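Local coordinates for soluble lytic murein transglycosylase (Escherichia coli, PDB 1QSA), which cleaves the glycosidic bonds between N-acetylmuramic acid and N-acetylglucosamine in peptidoglycan, forming a 1,6-anhydro bond in the muramic acid product, at residues A[347-352]-A[443-448]; A[366-371]-A[598-603]; A[472-477]-A[585-590]. All coordinates share one frame; numbering follows the deposited sequence.

Interaction 1 (A[347-352]-A[443-448]); sequences QQRGFY and DHLEER. With SO4 (sulfate ion), chain B; SO4 (sulfate ion), chain H.
Arg349 and Asp443 form a salt bridge, and beside it Arg349 and Arg448 share a bound sulfate, an anion-binding arginine cluster between the loop before helix 351-359 and the start and body of the short helix 445-448 in this alpha-helical, superhelical enzyme. Arg349 NH1 donates to Asp443 OD1 at 3.1 Å, with an N-H...O angle of 153°. The carboxylate oxygen lies at the edge of the guanidinium, near its plane, and is itself approached from above the carboxylate plane, the two flat groups being steeply inclined to each other. With CG anti to the backbone N and an extended chi2, Arg349 carries its CD to within 3.8 Å of Arg448 NH1, and a bend at chi3 then turns the guanidinium; Leu445 CD2 adds looser apolar contact to the same methylene. The sulfate of chain B, probably from the crystallisation liquor, contacts both cationic groups and would be expected to balance much of their charge. Arg448 grips it with a fork: NH1 donates to its O2 at 2.8 Å and NH2 to its O4 at 3.0 Å, the latter bond nearly straight at 175°. Arg349 NE adds a weak bond to O3 of the same ion. Further out, Trp442 O accepts from Arg448 NH1 and a glycerol from Arg349 NH2, while the hydroxyl of Tyr597 on helix 582-601 also binds a sulfate here. The backbone frames these side chains: Gly350 is the N-cap of helix 351-359, and His444, the centre of an inverse gamma turn, is the N-cap of helix 445-448, whose last residue is Arg448. Arg448 NH2 also turns to the second sulfate, of chain H, donating to its O1 at 2.8 Å with a more bent angle of 132°.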
loop_
_atom_site.group_PDB
_atom_site.type_symbol
_atom_site.label_atom_id
_atom_site.label_comp_id
_atom_site.label_asym_id
_atom_site.label_seq_id
_atom_site.Cartn_x
_atom_site.Cartn_y
_atom_site.Cartn_z
ATOM N N GLN A 347 5.321 25.360 -11.833
ATOM C CA GLN A 347 3.952 25.381 -12.358
ATOM C C GLN A 347 3.187 24.133 -11.941
ATOM O O GLN A 347 1.952 24.086 -12.043
ATOM C CB GLN A 347 3.970 25.509 -13.882
ATOM C CG GLN A 347 4.511 26.847 -14.373
ATOM C CD GLN A 347 4.623 26.942 -15.885
ATOM O OE1 GLN A 347 5.309 27.823 -16.407
ATOM N NE2 GLN A 347 3.952 26.042 -16.594
ATOM N N GLN A 348 3.928 23.115 -11.511
ATOM C CA GLN A 348 3.352 21.836 -11.110
ATOM C C GLN A 348 3.082 21.740 -9.620
ATOM O O GLN A 348 3.404 22.649 -8.858
ATOM C CB GLN A 348 4.251 20.692 -11.568
ATOM C CG GLN A 348 4.516 20.687 -13.073
ATOM C CD GLN A 348 5.662 19.767 -13.475
ATOM O OE1 GLN A 348 6.307 19.985 -14.498
ATOM N NE2 GLN A 348 5.921 18.735 -12.672
ATOM N N ARG A 349 2.501 20.615 -9.211
ATOM C CA ARG A 349 2.135 20.387 -7.819
ATOM C C ARG A 349 3.096 19.412 -7.145
ATOM O O ARG A 349 3.570 18.478 -7.782
ATOM C CB ARG A 349 0.705 19.814 -7.789
ATOM C CG ARG A 349 0.097 19.584 -6.424
ATOM C CD ARG A 349 -1.224 18.788 -6.550
ATOM N NE ARG A 349 -0.987 17.468 -7.142
ATOM C CZ ARG A 349 -1.236 17.151 -8.408
ATOM N NH1 ARG A 349 -1.801 18.030 -9.225
ATOM N NH2 ARG A 349 -0.962 15.934 -8.847
ATOM N N GLY A 350 3.418 19.655 -5.879
ATOM C CA GLY A 350 4.258 18.713 -5.163
ATOM C C GLY A 350 5.600 19.130 -4.605
ATOM O O GLY A 350 5.980 20.296 -4.630
ATOM N N PHE A 351 6.296 18.133 -4.071
ATOM C CA PHE A 351 7.597 18.318 -3.443
ATOM C C PHE A 351 8.626 19.067 -4.289
ATOM O O PHE A 351 9.078 20.133 -3.882
ATOM C CB PHE A 351 8.168 16.970 -3.004
ATOM C CG PHE A 351 9.525 17.065 -2.360
ATOM C CD1 PHE A 351 9.657 17.459 -1.033
ATOM C CD2 PHE A 351 10.675 16.748 -3.085
ATOM C CE1 PHE A 351 10.920 17.529 -0.445
ATOM C CE2 PHE A 351 11.930 16.813 -2.509
ATOM C CZ PHE A 351 12.056 17.205 -1.183
ATOM N N TYR A 352 8.990 18.523 -5.449
ATOM C CA TYR A 352 9.996 19.198 -6.284
ATOM C C TYR A 352 9.581 20.589 -6.765
ATOM O O TYR A 352 10.419 21.489 -6.822
ATOM C CB TYR A 352 10.537 18.282 -7.379
ATOM C CG TYR A 352 11.693 17.453 -6.868
ATOM C CD1 TYR A 352 12.935 18.042 -6.661
ATOM C CD2 TYR A 352 11.541 16.095 -6.566
ATOM C CE1 TYR A 352 14.005 17.315 -6.168
ATOM C CE2 TYR A 352 12.612 15.344 -6.063
ATOM C CZ TYR A 352 13.844 15.975 -5.872
ATOM O OH TYR A 352 14.925 15.302 -5.383
ATOM N N ASP A 443 -5.907 18.784 -7.485
ATOM C CA ASP A 443 -5.758 20.209 -7.243
ATOM C C ASP A 443 -6.829 20.796 -6.320
ATOM O O ASP A 443 -6.806 21.997 -6.043
ATOM C CB ASP A 443 -5.679 20.989 -8.563
ATOM C CG ASP A 443 -4.434 20.651 -9.366
ATOM O OD1 ASP A 443 -3.323 20.664 -8.795
ATOM O OD2 ASP A 443 -4.562 20.364 -10.577
ATOM N N HIS A 444 -7.765 19.964 -5.846
ATOM C CA HIS A 444 -8.788 20.428 -4.891
ATOM C C HIS A 444 -8.148 20.319 -3.499
ATOM O O HIS A 444 -8.575 19.536 -2.640
ATOM C CB HIS A 444 -10.042 19.551 -4.963
ATOM C CG HIS A 444 -10.933 19.869 -6.120
ATOM N ND1 HIS A 444 -10.546 19.690 -7.433
ATOM C CD2 HIS A 444 -12.195 20.357 -6.164
ATOM C CE1 HIS A 444 -11.534 20.054 -8.234
ATOM N NE2 HIS A 444 -12.542 20.464 -7.489
ATOM N N LEU A 445 -7.128 21.138 -3.275
ATOM C CA LEU A 445 -6.365 21.076 -2.035
ATOM C C LEU A 445 -7.100 21.208 -0.711
ATOM O O LEU A 445 -6.731 20.543 0.261
ATOM C CB LEU A 445 -5.166 22.039 -2.083
ATOM C CG LEU A 445 -4.175 21.823 -3.231
ATOM C CD1 LEU A 445 -2.995 22.800 -3.084
ATOM C CD2 LEU A 445 -3.682 20.382 -3.262
ATOM N N GLU A 446 -8.132 22.048 -0.655
ATOM C CA GLU A 446 -8.847 22.241 0.604
ATOM C C GLU A 446 -9.501 20.948 1.093
ATOM O O GLU A 446 -9.458 20.643 2.282
ATOM C CB GLU A 446 -9.896 23.363 0.494
ATOM C CG GLU A 446 -10.339 23.820 1.870
ATOM C CD GLU A 446 -11.246 25.027 1.875
ATOM O OE1 GLU A 446 -11.891 25.309 0.846
ATOM O OE2 GLU A 446 -11.306 25.690 2.934
ATOM N N GLU A 447 -10.104 20.202 0.168
ATOM C CA GLU A 447 -10.767 18.939 0.495
ATOM C C GLU A 447 -9.770 17.808 0.722
ATOM O O GLU A 447 -10.049 16.864 1.474
ATOM C CB GLU A 447 -11.776 18.547 -0.596
ATOM C CG GLU A 447 -12.987 19.496 -0.731
ATOM C CD GLU A 447 -12.659 20.799 -1.436
ATOM O OE1 GLU A 447 -11.742 20.828 -2.281
ATOM O OE2 GLU A 447 -13.334 21.810 -1.158
ATOM N N ARG A 448 -8.605 17.901 0.081
ATOM C CA ARG A 448 -7.559 16.892 0.249
ATOM C C ARG A 448 -6.810 17.066 1.578
ATOM O O ARG A 448 -6.244 16.105 2.104
ATOM C CB ARG A 448 -6.505 16.994 -0.870
ATOM C CG ARG A 448 -7.004 16.656 -2.293
ATOM C CD ARG A 448 -5.836 16.661 -3.308
ATOM N NE ARG A 448 -4.866 15.625 -2.990
ATOM C CZ ARG A 448 -3.556 15.714 -3.221
ATOM N NH1 ARG A 448 -3.044 16.767 -3.855
ATOM N NH2 ARG A 448 -2.757 14.724 -2.853
HETATM S S SO4 B . 0.765 16.277 -3.826
HETATM O O1 SO4 B . 1.867 16.759 -2.971
HETATM O O2 SO4 B . -0.255 17.336 -3.953
HETATM O O3 SO4 B . 1.320 15.960 -5.154
HETATM O O4 SO4 B . 0.158 15.058 -3.261
HETATM S S SO4 H . -3.209 11.245 -1.467
HETATM O O1 SO4 H . -2.245 12.357 -1.366
HETATM O O2 SO4 H . -2.540 10.062 -2.039
HETATM O O3 SO4 H . -3.717 10.919 -0.124
HETATM O O4 SO4 H . -4.327 11.649 -2.333
#

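Interaction 2 (A[366-371]-A[598-603]); sequences LKIDKA and YRYFMG
Ile368, Tyr600 and Leu366 carry most of this surface contact, in which an extended loop lies against the C-terminal end of helix 582-601. Leu366 sets its CD1 methyl over one face of the Tyr600 ring, 3.3 Å from CG and 3.8 Å from the ring centroid, in a CH-pi contact displaced toward the CG end of the ring. The CD1 methyl of Ile368 serves the other end of the same ring: it lies 3.4 Å from Tyr600 CE2, at an oblique angle, and also reaches Phe601 CZ at 4.1 Å. Tyr600 can meet both because its CG stands anti to the backbone N (chi1 176°), directing the ring from the helix toward the loop. Phe601 in turn turns one face to the edge of Tyr600, and Leu445 of helix 445-448 packs against Leu366, Ile368 and Phe601 alike. Just beyond, the helix ends in a Schellman motif at Gly603. Across the two segments the direct contact is wholly apolar; a water bridges Leu366 O and Tyr600 OH through two weak bonds. Cohesion therefore rests on the fit of methyl groups to aromatic rings, with little directional bonding to fix the register.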
loop_
_atom_site.group_PDB
_atom_site.type_symbol
_atom_site.label_atom_id
_atom_site.label_comp_id
_atom_site.label_asym_id
_atom_site.label_seq_id
_atom_site.Cartn_x
_atom_site.Cartn_y
_atom_site.Cartn_z
ATOM N N LEU A 366 0.258 27.951 -4.904
ATOM C CA LEU A 366 -0.606 26.794 -4.758
ATOM C C LEU A 366 -1.784 26.912 -5.708
ATOM O O LEU A 366 -2.447 27.944 -5.749
ATOM C CB LEU A 366 -1.154 26.700 -3.334
ATOM C CG LEU A 366 -0.265 26.195 -2.205
ATOM C CD1 LEU A 366 -1.103 26.057 -0.953
ATOM C CD2 LEU A 366 0.276 24.846 -2.584
ATOM N N LYS A 367 -2.003 25.883 -6.511
ATOM C CA LYS A 367 -3.146 25.874 -7.409
ATOM C C LYS A 367 -4.263 25.215 -6.604
ATOM O O LYS A 367 -4.123 24.072 -6.161
ATOM C CB LYS A 367 -2.864 25.070 -8.677
ATOM C CG LYS A 367 -4.099 24.889 -9.550
ATOM C CD LYS A 367 -3.768 24.262 -10.891
ATOM C CE LYS A 367 -5.030 23.951 -11.682
ATOM N NZ LYS A 367 -5.913 25.143 -11.864
ATOM N N ILE A 368 -5.331 25.962 -6.340
ATOM C CA ILE A 368 -6.457 25.413 -5.581
ATOM C C ILE A 368 -7.761 25.483 -6.377
ATOM O O ILE A 368 -8.313 26.567 -6.572
ATOM C CB ILE A 368 -6.654 26.155 -4.231
ATOM C CG1 ILE A 368 -5.351 26.134 -3.426
ATOM C CG2 ILE A 368 -7.769 25.492 -3.407
ATOM C CD1 ILE A 368 -5.390 26.941 -2.154
ATOM N N ASP A 369 -8.189 24.346 -6.920
ATOM C CA ASP A 369 -9.447 24.248 -7.666
ATOM C C ASP A 369 -10.551 24.126 -6.621
ATOM O O ASP A 369 -10.401 23.388 -5.642
ATOM C CB ASP A 369 -9.479 22.989 -8.534
ATOM C CG ASP A 369 -8.514 23.045 -9.702
ATOM O OD1 ASP A 369 -7.863 24.090 -9.908
ATOM O OD2 ASP A 369 -8.418 22.030 -10.419
ATOM N N LYS A 370 -11.654 24.837 -6.827
ATOM C CA LYS A 370 -12.763 24.787 -5.884
ATOM C C LYS A 370 -13.850 23.822 -6.324
ATOM O O LYS A 370 -14.062 23.610 -7.515
ATOM C CB LYS A 370 -13.389 26.171 -5.720
ATOM C CG LYS A 370 -12.475 27.222 -5.109
ATOM C CD LYS A 370 -13.190 28.566 -5.068
ATOM C CE LYS A 370 -12.266 29.697 -4.649
ATOM N NZ LYS A 370 -12.968 31.014 -4.640
ATOM N N ALA A 371 -14.537 23.233 -5.350
ATOM C CA ALA A 371 -15.644 22.333 -5.654
ATOM C C ALA A 371 -16.823 23.246 -6.040
ATOM O O ALA A 371 -16.777 24.462 -5.816
ATOM C CB ALA A 371 -15.992 21.497 -4.424
ATOM N N TYR A 598 -0.708 22.467 4.914
ATOM C CA TYR A 598 -1.319 22.773 6.203
ATOM C C TYR A 598 -0.992 24.170 6.681
ATOM O O TYR A 598 -1.870 24.883 7.179
ATOM C CB TYR A 598 -0.991 21.694 7.248
ATOM C CG TYR A 598 -2.001 20.564 7.176
ATOM C CD1 TYR A 598 -3.324 20.782 7.554
ATOM C CD2 TYR A 598 -1.679 19.331 6.613
ATOM C CE1 TYR A 598 -4.314 19.805 7.360
ATOM C CE2 TYR A 598 -2.671 18.339 6.410
ATOM C CZ TYR A 598 -3.978 18.591 6.777
ATOM O OH TYR A 598 -4.967 17.667 6.492
ATOM N N ARG A 599 0.254 24.592 6.488
ATOM C CA ARG A 599 0.648 25.941 6.877
ATOM C C ARG A 599 -0.190 26.936 6.075
ATOM O O ARG A 599 -0.715 27.889 6.642
ATOM C CB ARG A 599 2.150 26.166 6.648
ATOM C CG ARG A 599 2.994 25.531 7.759
ATOM C CD ARG A 599 4.487 25.634 7.490
ATOM N NE ARG A 599 4.900 27.022 7.269
ATOM C CZ ARG A 599 5.097 27.924 8.232
ATOM N NH1 ARG A 599 4.946 27.599 9.517
ATOM N NH2 ARG A 599 5.463 29.159 7.909
ATOM N N TYR A 600 -0.386 26.663 4.786
ATOM C CA TYR A 600 -1.179 27.551 3.949
ATOM C C TYR A 600 -2.604 27.697 4.485
ATOM O O TYR A 600 -3.096 28.820 4.655
ATOM C CB TYR A 600 -1.216 27.069 2.492
ATOM C CG TYR A 600 -2.116 27.928 1.633
ATOM C CD1 TYR A 600 -1.656 29.129 1.100
ATOM C CD2 TYR A 600 -3.449 27.570 1.411
ATOM C CE1 TYR A 600 -2.504 29.955 0.367
ATOM C CE2 TYR A 600 -4.303 28.393 0.684
ATOM C CZ TYR A 600 -3.823 29.577 0.168
ATOM O OH TYR A 600 -4.662 30.388 -0.559
ATOM N N PHE A 601 -3.261 26.570 4.761
ATOM C CA PHE A 601 -4.628 26.603 5.260
ATOM C C PHE A 601 -4.759 27.164 6.672
ATOM O O PHE A 601 -5.851 27.540 7.096
ATOM C CB PHE A 601 -5.295 25.233 5.091
ATOM C CG PHE A 601 -5.579 24.889 3.658
ATOM C CD1 PHE A 601 -6.435 25.690 2.893
ATOM C CD2 PHE A 601 -4.965 23.799 3.051
ATOM C CE1 PHE A 601 -6.668 25.412 1.542
ATOM C CE2 PHE A 601 -5.192 23.511 1.701
ATOM C CZ PHE A 601 -6.044 24.320 0.940
ATOM N N MET A 602 -3.637 27.264 7.382
ATOM C CA MET A 602 -3.622 27.835 8.723
ATOM C C MET A 602 -3.250 29.326 8.669
ATOM O O MET A 602 -3.132 29.983 9.706
ATOM C CB MET A 602 -2.638 27.087 9.615
ATOM C CG MET A 602 -3.075 25.674 9.939
ATOM S SD MET A 602 -1.828 24.843 10.921
ATOM C CE MET A 602 -2.383 23.177 10.783
ATOM N N GLY A 603 -3.029 29.839 7.462
ATOM C CA GLY A 603 -2.694 31.246 7.291
ATOM C C GLY A 603 -1.225 31.622 7.372
ATOM O O GLY A 603 -0.897 32.804 7.522
HETATM O O HOH W 1 -3.321 30.379 -3.662
#

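Interaction 3 (A[472-477]-A[585-590]); sequences MAIARQ and RGYVKN. With SO4 (sulfate ion), chain H.
The Tyr587 ring is met obliquely by two side chains of helix 468-479: Gln477 CG is 3.5 Å from Tyr587 CE2, and Ile474 CD1 is 3.5 Å from Tyr587 OH. The amide of Gln477 stands steeply to that ring, but its plane and that of the Asn590 amide are only 33° apart. Between these amides runs the one hydrogen bond across the segments: Asn590 ND2 donates to Gln477 OE1 at 3.0 Å, the donor tilted 31° from the carbonyl plane. In Gln477, CG anti to the backbone N sets that methylene against the tyrosine, and a bend at chi2 turns the amide toward Asn590. Nearby, Arg476 presents the edge of its guanidinium to the sulfate of chain H, with NH1 and NH2 both donating to O3. The axes of segments 472-477 and 585-590 come within 10.4 Å, with 131° between their directions, in the lysozyme-like catalytic domain. Tyr587 OH is hydrogen-bonded to Glu478, the predicted active-site residue that follows Gln477. The contact thus pairs apolar support along the Tyr587 side chain with a polar tie from its hydroxyl to Glu478 and a separate amide bond between Gln477 and Asn590, consistent with holding the tyrosine in place beside Glu478.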
loop_
_atom_site.group_PDB
_atom_site.type_symbol
_atom_site.label_atom_id
_atom_site.label_comp_id
_atom_site.label_asym_id
_atom_site.label_seq_id
_atom_site.Cartn_x
_atom_site.Cartn_y
_atom_site.Cartn_z
ATOM N N MET A 472 -0.086 17.423 12.004
ATOM C CA MET A 472 -1.210 17.192 11.108
ATOM C C MET A 472 -0.779 16.566 9.781
ATOM O O MET A 472 -1.458 15.669 9.282
ATOM C CB MET A 472 -1.998 18.487 10.900
ATOM C CG MET A 472 -2.717 18.892 12.177
ATOM S SD MET A 472 -3.550 20.479 12.109
ATOM C CE MET A 472 -5.093 20.037 11.272
ATOM N N ALA A 473 0.359 17.001 9.240
ATOM C CA ALA A 473 0.892 16.447 7.991
ATOM C C ALA A 473 1.199 14.961 8.181
ATOM O O ALA A 473 0.932 14.151 7.296
ATOM C CB ALA A 473 2.169 17.185 7.575
ATOM N N ILE A 474 1.818 14.625 9.311
ATOM C CA ILE A 474 2.164 13.229 9.613
ATOM C C ILE A 474 0.890 12.378 9.680
ATOM O O ILE A 474 0.804 11.307 9.064
ATOM C CB ILE A 474 2.986 13.143 10.940
ATOM C CG1 ILE A 474 4.406 13.705 10.720
ATOM C CG2 ILE A 474 3.034 11.688 11.478
ATOM C CD1 ILE A 474 5.387 12.728 10.032
ATOM N N ALA A 475 -0.119 12.866 10.400
ATOM C CA ALA A 475 -1.383 12.129 10.509
ATOM C C ALA A 475 -2.067 11.955 9.147
ATOM O O ALA A 475 -2.576 10.876 8.823
ATOM C CB ALA A 475 -2.313 12.837 11.485
ATOM N N ARG A 476 -2.060 13.018 8.338
ATOM C CA ARG A 476 -2.670 12.978 7.010
ATOM C C ARG A 476 -2.004 11.895 6.155
ATOM O O ARG A 476 -2.679 11.104 5.498
ATOM C CB ARG A 476 -2.553 14.355 6.344
ATOM C CG ARG A 476 -2.875 14.376 4.842
ATOM C CD ARG A 476 -4.316 13.993 4.550
ATOM N NE ARG A 476 -4.621 14.105 3.122
ATOM C CZ ARG A 476 -4.274 13.216 2.200
ATOM N NH1 ARG A 476 -3.633 12.105 2.550
ATOM N NH2 ARG A 476 -4.621 13.414 0.927
ATOM N N GLN A 477 -0.675 11.829 6.218
ATOM C CA GLN A 477 0.069 10.833 5.462
ATOM C C GLN A 477 -0.211 9.428 5.981
ATOM O O GLN A 477 -0.431 8.503 5.194
ATOM C CB GLN A 477 1.576 11.115 5.540
ATOM C CG GLN A 477 2.473 9.928 5.156
ATOM C CD GLN A 477 2.326 9.506 3.711
ATOM O OE1 GLN A 477 2.058 10.324 2.834
ATOM N NE2 GLN A 477 2.495 8.216 3.451
ATOM N N ARG A 585 11.591 7.464 1.475
ATOM C CA ARG A 585 11.876 8.619 0.622
ATOM C C ARG A 585 10.554 9.277 0.201
ATOM O O ARG A 585 10.387 10.499 0.298
ATOM C CB ARG A 585 12.668 8.159 -0.605
ATOM C CG ARG A 585 13.160 9.284 -1.477
ATOM C CD ARG A 585 14.106 8.755 -2.554
ATOM N NE ARG A 585 13.496 7.805 -3.480
ATOM C CZ ARG A 585 13.826 6.516 -3.587
ATOM N NH1 ARG A 585 14.763 5.988 -2.815
ATOM N NH2 ARG A 585 13.216 5.747 -4.478
ATOM N N GLY A 586 9.597 8.459 -0.237
ATOM C CA GLY A 586 8.303 8.987 -0.640
ATOM C C GLY A 586 7.530 9.581 0.534
ATOM O O GLY A 586 6.832 10.594 0.388
ATOM N N TYR A 587 7.654 8.952 1.697
ATOM C CA TYR A 587 6.996 9.417 2.923
ATOM C C TYR A 587 7.482 10.832 3.278
ATOM O O TYR A 587 6.677 11.730 3.557
ATOM C CB TYR A 587 7.341 8.439 4.053
ATOM C CG TYR A 587 6.704 8.725 5.397
ATOM C CD1 TYR A 587 7.328 9.557 6.326
ATOM C CD2 TYR A 587 5.500 8.128 5.753
ATOM C CE1 TYR A 587 6.770 9.790 7.584
ATOM C CE2 TYR A 587 4.927 8.348 7.014
ATOM C CZ TYR A 587 5.570 9.178 7.922
ATOM O OH TYR A 587 5.053 9.379 9.175
ATOM N N VAL A 588 8.800 11.030 3.268
ATOM C CA VAL A 588 9.390 12.321 3.617
ATOM C C VAL A 588 8.936 13.407 2.640
ATOM O O VAL A 588 8.541 14.492 3.062
ATOM C CB VAL A 588 10.928 12.226 3.696
ATOM C CG1 VAL A 588 11.538 13.594 3.930
ATOM C CG2 VAL A 588 11.306 11.291 4.847
ATOM N N LYS A 589 8.957 13.089 1.349
ATOM C CA LYS A 589 8.516 14.035 0.324
ATOM C C LYS A 589 7.059 14.429 0.558
ATOM O O LYS A 589 6.716 15.610 0.542
ATOM C CB LYS A 589 8.679 13.422 -1.066
ATOM C CG LYS A 589 10.137 13.275 -1.489
ATOM C CD LYS A 589 10.235 12.644 -2.856
ATOM C CE LYS A 589 11.687 12.539 -3.310
ATOM N NZ LYS A 589 11.762 11.810 -4.633
ATOM N N ASN A 590 6.208 13.438 0.789
ATOM C CA ASN A 590 4.797 13.716 1.042
ATOM C C ASN A 590 4.599 14.581 2.289
ATOM O O ASN A 590 3.900 15.580 2.256
ATOM C CB ASN A 590 4.010 12.413 1.239
ATOM C CG ASN A 590 3.726 11.693 -0.061
ATOM O OD1 ASN A 590 3.940 12.232 -1.158
ATOM N ND2 ASN A 590 3.209 10.476 0.050
HETATM S S SO4 H . -3.209 11.245 -1.467
HETATM O O1 SO4 H . -2.245 12.357 -1.366
HETATM O O2 SO4 H . -2.540 10.062 -2.039
HETATM O O3 SO4 H . -3.717 10.919 -0.124
HETATM O O4 SO4 H . -4.327 11.649 -2.333
#

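Overall arrangement
From the N terminus, the chain first supplies 347-352 and then 366-371, before 443-448 returns to close interaction 1 across 90 residues. Interaction 2 closes only when 598-603 arrives, so the two loops cross. Interaction 3 opens after interaction 1 has closed and nests within the long loop of interaction 2. Helix 582-601 carries segments of both interactions 2 and 3, whose centres lie about 17 Å apart. A probable hydrogen bond between Asp443 O and Asp369 N (2.9 Å) links interactions 1 and 2, and another between Arg448 O and Arg476 NE (2.8 Å) links 1 and 3. Together they tie the loops flanking helix 351-359 to helices 445-448, 468-479 and 582-601.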